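Local coordinates for protein PpBBE-like 1 D396N (PDB 6EO5) that is a flavin-dependent oxidase of the berberine bridge enzyme family that oxidises cellobiose, here as a single-residue variant, at residues G164-N169 with F211-H216; F257-S262 with A350-M355; A220-F225 with T270-K275. All coordinates share one frame; numbering follows the deposited sequence.

How the interactions relate
Interaction 1 belongs to the FAD-binding part of the fold, whereas interactions 2 and 3 reach the seven-stranded antiparallel sheet, through the neighbouring strands 253-259 and 264-271. Interaction 2 is wholly buried and apolar, methionines and a proline joining the end of a strand to a helix without a hydrogen bond. The other two are partly buried and mix polar with apolar contacts: in interaction 1 an asparagine amide ties a loop to a strand, and in interaction 3 backbone pairing gives way to a threonine hydroxyl as a strand runs out toward the surface. Interactions 1 and 3 adjoin in sequence, strand 207-217 leading to 222-230, while interactions 1 and 2 lie on opposite sides of the chain's centre.

Interaction 1: G164-N169 with F211-H216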
loop_
_atom_site.group_PDB
_atom_site.type_symbol
_atom_site.label_atom_id
_atom_site.label_comp_id
_atom_site.label_asym_id
_atom_site.label_seq_id
_atom_site.Cartn_x
_atom_site.Cartn_y
_atom_site.Cartn_z
ATOM N N GLY A 164 14.132 -0.312 -2.716
ATOM C CA GLY A 164 13.495 0.208 -1.518
ATOM C C GLY A 164 11.981 0.221 -1.634
ATOM O O GLY A 164 11.388 -0.252 -2.607
ATOM N N LEU A 165 11.344 0.763 -0.596
ATOM C CA LEU A 165 9.907 1.004 -0.631
ATOM C C LEU A 165 9.619 2.298 -1.382
ATOM O O LEU A 165 10.487 3.158 -1.532
ATOM C CB LEU A 165 9.326 1.096 0.787
ATOM C CG LEU A 165 9.612 -0.041 1.774
ATOM C CD1 LEU A 165 9.281 0.397 3.190
ATOM C CD2 LEU A 165 8.857 -1.319 1.412
ATOM N N VAL A 166 8.374 2.439 -1.850
ATOM C CA VAL A 166 7.958 3.702 -2.455
ATOM C C VAL A 166 8.264 4.854 -1.513
ATOM O O VAL A 166 8.836 5.877 -1.915
ATOM C CB VAL A 166 6.465 3.666 -2.816
ATOM C CG1 VAL A 166 6.062 4.945 -3.498
ATOM C CG2 VAL A 166 6.183 2.491 -3.701
ATOM N N THR A 167 7.910 4.692 -0.234
ATOM C CA THR A 167 8.120 5.765 0.729
ATOM C C THR A 167 9.601 6.101 0.848
ATOM O O THR A 167 9.958 7.268 1.026
ATOM C CB THR A 167 7.486 5.389 2.091
ATOM O OG1 THR A 167 6.962 6.561 2.730
ATOM C CG2 THR A 167 8.474 4.695 3.039
ATOM N N ASP A 168 10.479 5.112 0.674
ATOM C CA ASP A 168 11.915 5.347 0.721
ATOM C C ASP A 168 12.414 6.199 -0.436
ATOM O O ASP A 168 13.572 6.638 -0.412
ATOM C CB ASP A 168 12.666 4.014 0.702
ATOM C CG ASP A 168 12.616 3.279 2.027
ATOM O OD1 ASP A 168 12.604 3.953 3.079
ATOM O OD2 ASP A 168 12.611 2.023 2.005
ATOM N N ASN A 169 11.596 6.405 -1.467
ATOM C CA ASN A 169 12.007 7.131 -2.658
ATOM C C ASN A 169 11.299 8.471 -2.784
ATOM O O ASN A 169 11.460 9.159 -3.800
ATOM C CB ASN A 169 11.767 6.278 -3.905
ATOM C CG ASN A 169 12.762 5.150 -4.031
ATOM O OD1 ASN A 169 13.867 5.352 -4.515
ATOM N ND2 ASN A 169 12.378 3.951 -3.589
ATOM N N PHE A 211 4.171 14.628 -5.438
ATOM C CA PHE A 211 5.360 13.928 -4.984
ATOM C C PHE A 211 6.524 14.189 -5.933
ATOM O O PHE A 211 6.337 14.390 -7.137
ATOM C CB PHE A 211 5.130 12.417 -4.938
ATOM C CG PHE A 211 4.190 11.968 -3.882
ATOM C CD1 PHE A 211 4.662 11.646 -2.621
ATOM C CD2 PHE A 211 2.842 11.822 -4.153
ATOM C CE1 PHE A 211 3.809 11.215 -1.636
ATOM C CE2 PHE A 211 1.966 11.385 -3.166
ATOM C CZ PHE A 211 2.453 11.081 -1.905
ATOM N N THR A 212 7.737 14.142 -5.391
ATOM C CA THR A 212 8.947 14.033 -6.198
ATOM C C THR A 212 9.667 12.756 -5.794
ATOM O O THR A 212 10.086 12.623 -4.638
ATOM C CB THR A 212 9.873 15.237 -6.023
ATOM O OG1 THR A 212 9.178 16.427 -6.404
ATOM C CG2 THR A 212 11.083 15.077 -6.910
ATOM N N PHE A 213 9.821 11.836 -6.751
ATOM C CA PHE A 213 10.365 10.504 -6.517
ATOM C C PHE A 213 11.759 10.356 -7.104
ATOM O O PHE A 213 12.043 10.863 -8.191
ATOM C CB PHE A 213 9.469 9.422 -7.123
ATOM C CG PHE A 213 8.190 9.211 -6.381
ATOM C CD1 PHE A 213 8.197 8.591 -5.138
ATOM C CD2 PHE A 213 6.981 9.623 -6.920
ATOM C CE1 PHE A 213 7.028 8.380 -4.443
ATOM C CE2 PHE A 213 5.800 9.416 -6.231
ATOM C CZ PHE A 213 5.823 8.792 -4.987
ATOM N N ARG A 214 12.623 9.663 -6.367
ATOM C CA ARG A 214 13.806 9.052 -6.956
ATOM C C ARG A 214 13.358 7.899 -7.847
ATOM O O ARG A 214 12.514 7.093 -7.441
ATOM C CB ARG A 214 14.746 8.551 -5.859
ATOM C CG ARG A 214 15.933 7.759 -6.358
ATOM C CD ARG A 214 16.964 8.696 -6.996
ATOM N NE ARG A 214 17.498 9.650 -6.017
ATOM C CZ ARG A 214 17.911 10.881 -6.313
ATOM N NH1 ARG A 214 17.833 11.318 -7.566
ATOM N NH2 ARG A 214 18.385 11.678 -5.357
ATOM N N VAL A 215 13.877 7.838 -9.073
ATOM C CA VAL A 215 13.492 6.797 -10.022
ATOM C C VAL A 215 14.706 5.923 -10.317
ATOM O O VAL A 215 15.841 6.271 -9.995
ATOM C CB VAL A 215 12.875 7.368 -11.313
ATOM C CG1 VAL A 215 11.611 8.160 -10.983
ATOM C CG2 VAL A 215 13.884 8.218 -12.083
ATOM N N HIS A 216 14.447 4.753 -10.913
ATOM C CA HIS A 216 15.466 3.723 -11.105
ATOM C C HIS A 216 15.406 3.124 -12.506
ATOM O O HIS A 216 14.321 2.843 -13.027
ATOM C CB HIS A 216 15.327 2.606 -10.068
ATOM C CG HIS A 216 15.305 3.110 -8.660
ATOM N ND1 HIS A 216 16.429 3.149 -7.864
ATOM C CD2 HIS A 216 14.297 3.626 -7.913
ATOM C CE1 HIS A 216 16.112 3.652 -6.684
ATOM N NE2 HIS A 216 14.825 3.952 -6.690
#
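Asn169 and Arg214 face each other just before strand 170-176 settles beside strand 207-217, their CA atoms 5.0 Å apart. Arg214 N donates to Asn169 O at 2.9 Å, and the CA-H of Phe213 leans on the same oxygen. Asparagine suits this junction because its amide accepts and donates at once. OD1 of Asn169 takes the NE2 hydrogen of His216 at 2.8 Å; the bond lies in the imidazole plane but arrives above the plane of the amide carbonyl, the two flat groups standing 88° apart. ND2 of Asn169 turns back to Leu165 O at 2.9 Å and also bonds Phe163 O, and these three bonds fix the rotation of the amide. Arg214 lays only its CB and CG near OD1, since bends further along carry its guanidinium away. With CG1 anti to the backbone N (chi1 -177°), Val166 touches Phe213 CE1 at 3.7 Å. Both residues pack on helix 147-153, Val166 on His150 and Ala151 and Phe213 on Ile147, with the Val166 side chain about 7 Å from the FAD. Phe213 also meets Val116 of strand 113-117, while the His216 ring stacks on Phe163 of helix 160-163.

Interaction 2: F257-S262 with A350-M355; sequences FYMDPS and AMINAM
Met259 and Met355 meet where a helix packs on one face of the seven-stranded antiparallel sheet, the sheet that in berberine bridge enzymes forms the substrate domain, with helices laid over it. Strand 253-259 ends here, and helix 345-355 comes to its own end nearby, the two short axes 12.3 Å apart and inclined at 42°. No hydrogen bond joins the segments, so the contact rests on shape and apolar surface. Methionine suits it, being long and flexible enough to bridge from a helix to a sheet. Met355 holds CG anti to its backbone N (chi1 174°), which sends the chain out from the helix toward the strand end; a bend at the last torsion then lays CE against Met259 CG, 3.5 Å away. The CE of Met355 also lies 3.7 Å from Asp260 O, while the Met355 side chain crosses that of Pro261 at about a right angle, its CG 3.8 Å from Pro261 CG. Cutting Met355 back to an alanine is likely to open a gap between Met259 and the Pro261 ring and cost both their main partner on the helix. Earlier on the helix, Ile352 CG1 lies 4.3 Å from Met259 SD, and the CE of Met351 approaches it more loosely. Leu235 and Phe239 of helix 235-246 close over Met259, and Tyr411 of helix 405-420 covers Pro261. Asp260 points away from the helix, and its carboxylate bonds within its own segment: OD2 accepts the Tyr258 OH hydrogen at 2.6 Å through its anti lone pair, and OD1 takes Ser262 OG on its syn side.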
loop_
_atom_site.group_PDB
_atom_site.type_symbol
_atom_site.label_atom_id
_atom_site.label_comp_id
_atom_site.label_asym_id
_atom_site.label_seq_id
_atom_site.Cartn_x
_atom_site.Cartn_y
_atom_site.Cartn_z
ATOM N N PHE A 257 5.060 -15.120 -1.163
ATOM C CA PHE A 257 4.441 -16.431 -1.078
ATOM C C PHE A 257 2.929 -16.283 -0.875
ATOM O O PHE A 257 2.455 -15.338 -0.233
ATOM C CB PHE A 257 5.080 -17.231 0.061
ATOM C CG PHE A 257 4.748 -18.691 0.049
ATOM C CD1 PHE A 257 5.573 -19.595 -0.608
ATOM C CD2 PHE A 257 3.624 -19.172 0.723
ATOM C CE1 PHE A 257 5.276 -20.953 -0.611
ATOM C CE2 PHE A 257 3.329 -20.528 0.729
ATOM C CZ PHE A 257 4.157 -21.418 0.062
ATOM N N TYR A 258 2.171 -17.227 -1.437
ATOM C CA TYR A 258 0.718 -17.205 -1.372
ATOM C C TYR A 258 0.201 -18.563 -0.909
ATOM O O TYR A 258 0.843 -19.595 -1.106
ATOM C CB TYR A 258 0.105 -16.824 -2.735
ATOM C CG TYR A 258 -1.403 -16.955 -2.823
ATOM C CD1 TYR A 258 -2.005 -18.199 -3.050
ATOM C CD2 TYR A 258 -2.228 -15.842 -2.716
ATOM C CE1 TYR A 258 -3.381 -18.338 -3.126
ATOM C CE2 TYR A 258 -3.621 -15.970 -2.798
ATOM C CZ TYR A 258 -4.183 -17.222 -3.005
ATOM O OH TYR A 258 -5.548 -17.377 -3.094
ATOM N N MET A 259 -0.982 -18.550 -0.308
ATOM C CA MET A 259 -1.557 -19.716 0.344
ATOM C C MET A 259 -3.022 -19.396 0.610
ATOM O O MET A 259 -3.345 -18.252 0.923
ATOM C CB MET A 259 -0.791 -19.996 1.643
ATOM C CG MET A 259 -1.250 -21.144 2.475
ATOM S SD MET A 259 -0.293 -21.228 4.012
ATOM C CE MET A 259 1.365 -21.397 3.380
ATOM N N ASP A 260 -3.906 -20.377 0.455
ATOM C CA ASP A 260 -5.314 -20.129 0.741
ATOM C C ASP A 260 -5.979 -21.442 1.149
ATOM O O ASP A 260 -5.409 -22.520 0.936
ATOM C CB ASP A 260 -6.020 -19.447 -0.451
ATOM C CG ASP A 260 -6.297 -20.374 -1.623
ATOM O OD1 ASP A 260 -6.611 -21.570 -1.427
ATOM O OD2 ASP A 260 -6.232 -19.875 -2.767
ATOM N N PRO A 261 -7.166 -21.383 1.778
ATOM C CA PRO A 261 -7.743 -22.595 2.399
ATOM C C PRO A 261 -8.222 -23.649 1.414
ATOM O O PRO A 261 -8.505 -24.774 1.841
ATOM C CB PRO A 261 -8.916 -22.051 3.227
ATOM C CG PRO A 261 -8.623 -20.587 3.388
ATOM C CD PRO A 261 -7.939 -20.179 2.130
ATOM N N SER A 262 -8.321 -23.336 0.125
ATOM C CA SER A 262 -8.626 -24.357 -0.870
ATOM C C SER A 262 -7.438 -25.258 -1.176
ATOM O O SER A 262 -7.604 -26.244 -1.896
ATOM C CB SER A 262 -9.112 -23.707 -2.165
ATOM O OG SER A 262 -8.028 -23.205 -2.930
ATOM N N ALA A 350 0.395 -24.287 13.289
ATOM C CA ALA A 350 -0.697 -23.560 13.927
ATOM C C ALA A 350 -1.336 -22.587 12.948
ATOM O O ALA A 350 -2.563 -22.430 12.920
ATOM C CB ALA A 350 -0.189 -22.831 15.174
ATOM N N MET A 351 -0.511 -21.950 12.118
ATOM C CA MET A 351 -1.004 -21.034 11.103
ATOM C C MET A 351 -1.868 -21.761 10.079
ATOM O O MET A 351 -2.983 -21.322 9.772
ATOM C CB MET A 351 0.180 -20.347 10.427
ATOM C CG MET A 351 -0.197 -19.392 9.344
ATOM S SD MET A 351 1.280 -18.688 8.615
ATOM C CE MET A 351 1.927 -20.102 7.716
ATOM N N ILE A 352 -1.375 -22.889 9.549
ATOM C CA ILE A 352 -2.126 -23.622 8.532
ATOM C C ILE A 352 -3.379 -24.241 9.133
ATOM O O ILE A 352 -4.451 -24.225 8.513
ATOM C CB ILE A 352 -1.234 -24.679 7.854
ATOM C CG1 ILE A 352 0.005 -24.016 7.237
ATOM C CG2 ILE A 352 -2.019 -25.458 6.796
ATOM C CD1 ILE A 352 1.047 -24.994 6.740
ATOM N N ASN A 353 -3.287 -24.776 10.351
ATOM C CA ASN A 353 -4.493 -25.322 10.970
ATOM C C ASN A 353 -5.541 -24.234 11.161
ATOM O O ASN A 353 -6.721 -24.431 10.837
ATOM C CB ASN A 353 -4.158 -25.999 12.297
ATOM C CG ASN A 353 -3.338 -27.253 12.111
ATOM O OD1 ASN A 353 -3.279 -27.812 11.014
ATOM N ND2 ASN A 353 -2.696 -27.703 13.182
ATOM N N ALA A 354 -5.119 -23.068 11.671
ATOM C CA ALA A 354 -6.031 -21.938 11.812
ATOM C C ALA A 354 -6.610 -21.519 10.466
ATOM O O ALA A 354 -7.815 -21.263 10.358
ATOM C CB ALA A 354 -5.313 -20.763 12.472
ATOM N N MET A 355 -5.771 -21.441 9.429
ATOM C CA MET A 355 -6.286 -21.125 8.102
ATOM C C MET A 355 -7.337 -22.142 7.665
ATOM O O MET A 355 -8.368 -21.775 7.089
ATOM C CB MET A 355 -5.144 -21.055 7.077
ATOM C CG MET A 355 -5.626 -20.864 5.641
ATOM S SD MET A 355 -4.352 -20.816 4.365
ATOM C CE MET A 355 -3.907 -22.545 4.268
#

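Interaction 3: A220-F225 with T270-K275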
loop_
_atom_site.group_PDB
_atom_site.type_symbol
_atom_site.label_atom_id
_atom_site.label_comp_id
_atom_site.label_asym_id
_atom_site.label_seq_id
_atom_site.Cartn_x
_atom_site.Cartn_y
_atom_site.Cartn_z
ATOM N N ALA A 220 17.274 -2.920 -18.697
ATOM C CA ALA A 220 17.732 -4.280 -18.924
ATOM C C ALA A 220 16.581 -5.279 -18.774
ATOM O O ALA A 220 15.541 -4.974 -18.180
ATOM C CB ALA A 220 18.864 -4.625 -17.959
ATOM N N PRO A 221 16.731 -6.478 -19.330
ATOM C CA PRO A 221 15.684 -7.490 -19.169
ATOM C C PRO A 221 15.562 -7.925 -17.722
ATOM O O PRO A 221 16.526 -7.893 -16.958
ATOM C CB PRO A 221 16.171 -8.655 -20.041
ATOM C CG PRO A 221 17.183 -8.046 -20.979
ATOM C CD PRO A 221 17.814 -6.928 -20.228
ATOM N N VAL A 222 14.352 -8.356 -17.358
ATOM C CA VAL A 222 14.066 -8.933 -16.055
ATOM C C VAL A 222 13.412 -10.292 -16.273
ATOM O O VAL A 222 13.063 -10.664 -17.392
ATOM C CB VAL A 222 13.171 -8.021 -15.193
ATOM C CG1 VAL A 222 13.794 -6.624 -15.084
ATOM C CG2 VAL A 222 11.760 -7.961 -15.767
ATOM N N THR A 223 13.249 -11.038 -15.180
ATOM C CA THR A 223 12.743 -12.402 -15.235
ATOM C C THR A 223 11.654 -12.603 -14.189
ATOM O O THR A 223 11.849 -12.319 -13.000
ATOM C CB THR A 223 13.868 -13.417 -15.021
ATOM O OG1 THR A 223 14.890 -13.199 -15.996
ATOM C CG2 THR A 223 13.338 -14.839 -15.149
ATOM N N HIS A 224 10.514 -13.102 -14.639
ATOM C CA HIS A 224 9.372 -13.371 -13.789
ATOM C C HIS A 224 9.271 -14.876 -13.569
ATOM O O HIS A 224 9.373 -15.653 -14.522
ATOM C CB HIS A 224 8.098 -12.817 -14.436
ATOM C CG HIS A 224 6.841 -13.242 -13.752
ATOM N ND1 HIS A 224 6.025 -14.235 -14.247
ATOM C CD2 HIS A 224 6.266 -12.820 -12.601
ATOM C CE1 HIS A 224 4.998 -14.403 -13.432
ATOM N NE2 HIS A 224 5.121 -13.558 -12.425
ATOM N N PHE A 225 9.088 -15.293 -12.321
ATOM C CA PHE A 225 8.912 -16.706 -12.024
ATOM C C PHE A 225 7.725 -16.901 -11.094
ATOM O O PHE A 225 7.394 -16.025 -10.290
ATOM C CB PHE A 225 10.168 -17.329 -11.402
ATOM C CG PHE A 225 10.632 -16.663 -10.132
ATOM C CD1 PHE A 225 11.485 -15.566 -10.183
ATOM C CD2 PHE A 225 10.253 -17.164 -8.886
ATOM C CE1 PHE A 225 11.940 -14.966 -9.020
ATOM C CE2 PHE A 225 10.697 -16.567 -7.707
ATOM C CZ PHE A 225 11.545 -15.467 -7.775
ATOM N N THR A 270 10.135 -11.603 -8.951
ATOM C CA THR A 270 10.760 -10.886 -10.047
ATOM C C THR A 270 12.257 -10.802 -9.794
ATOM O O THR A 270 12.685 -10.402 -8.704
ATOM C CB THR A 270 10.162 -9.486 -10.197
ATOM O OG1 THR A 270 8.761 -9.601 -10.499
ATOM C CG2 THR A 270 10.883 -8.712 -11.308
ATOM N N TYR A 271 13.042 -11.183 -10.804
ATOM C CA TYR A 271 14.503 -11.170 -10.755
ATOM C C TYR A 271 15.019 -10.101 -11.707
ATOM O O TYR A 271 14.718 -10.133 -12.909
ATOM C CB TYR A 271 15.068 -12.541 -11.119
ATOM C CG TYR A 271 16.558 -12.565 -11.334
ATOM C CD1 TYR A 271 17.420 -11.951 -10.433
ATOM C CD2 TYR A 271 17.111 -13.223 -12.434
ATOM C CE1 TYR A 271 18.796 -11.973 -10.629
ATOM C CE2 TYR A 271 18.491 -13.255 -12.642
ATOM C CZ TYR A 271 19.328 -12.632 -11.736
ATOM O OH TYR A 271 20.690 -12.667 -11.940
ATOM N N LEU A 272 15.775 -9.145 -11.167
ATOM C CA LEU A 272 16.387 -8.082 -11.966
ATOM C C LEU A 272 17.661 -8.609 -12.637
ATOM O O LEU A 272 18.792 -8.283 -12.267
ATOM C CB LEU A 272 16.674 -6.868 -11.095
ATOM C CG LEU A 272 15.448 -6.222 -10.463
ATOM C CD1 LEU A 272 15.879 -5.152 -9.485
ATOM C CD2 LEU A 272 14.557 -5.639 -11.529
ATOM N N GLY A 273 17.456 -9.426 -13.661
ATOM C CA GLY A 273 18.557 -10.144 -14.268
ATOM C C GLY A 273 18.049 -11.020 -15.391
ATOM O O GLY A 273 16.847 -11.086 -15.667
ATOM N N LYS A 274 18.996 -11.692 -16.044
ATOM C CA LYS A 274 18.685 -12.554 -17.176
ATOM C C LYS A 274 18.183 -13.914 -16.708
ATOM O O LYS A 274 18.669 -14.475 -15.720
ATOM C CB LYS A 274 19.918 -12.734 -18.060
ATOM C CG LYS A 274 20.342 -11.484 -18.802
ATOM C CD LYS A 274 21.702 -11.684 -19.460
ATOM C CE LYS A 274 22.198 -10.413 -20.142
ATOM N NZ LYS A 274 23.526 -10.629 -20.814
ATOM N N LYS A 275 17.221 -14.457 -17.453
ATOM C CA LYS A 275 16.611 -15.727 -17.082
ATOM C C LYS A 275 17.649 -16.834 -16.943
ATOM O O LYS A 275 17.528 -17.696 -16.063
ATOM C CB LYS A 275 15.553 -16.104 -18.113
ATOM C CG LYS A 275 14.956 -17.464 -17.883
ATOM C CD LYS A 275 13.888 -17.745 -18.896
ATOM C CE LYS A 275 13.433 -19.173 -18.808
ATOM N NZ LYS A 275 12.335 -19.383 -19.784
#
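Thr223 is hydrogen-bonded to strand 264-271 and its continuation by side chain as well as backbone: its hydroxyl OG1 donates to Gly273 O at 2.9 Å, tilted 34° from the carbonyl plane, past the point where regular pairing has ended. OG1 stands beside the backbone N (chi1 -57°), which turns it to that oxygen and leaves the methyl CG2 to lie near CB of Lys275. A threonine fits well here, offering a donor on one branch and an apolar methyl on the other. The regular pairing itself is a two-way bond: Thr223 N gives to Tyr271 O at 2.9 Å, and Tyr271 N gives to Thr223 O at 2.7 Å. Tyr271 O also receives a weak bond from Gly273 N, closing an inverse gamma turn centred on Leu272. Thr223 and Tyr271 are a hydrogen-bonded antiparallel pair, the last where these two strands of the seven-stranded sheet part; strand 222-230 lies between strands 264-271 and 294-300. Glycine is needed after the turn because the Tyr271 ring packs over Gly273 CA, 3.5 Å from the ring plane toward the rim, and a CB would run into CZ. The same ring presents an edge to Thr223 CB. Val222 and Leu272 lie side by side and point the same way, Val222 CG1 meeting Leu272 CD2 at 3.8 Å, and Leu272 goes on to touch Lys162 and Phe163 of helix 160-163. His224 and Thr270 form the next, non-hydrogen-bonded pair, their side chains sharing the face covered by Leu305 of helix 302-308. The Lys275 side chain meets Thr223 with CB and CG; its backbone N bonds Glu299, and its NZ reaches Glu297 O on strand 294-300.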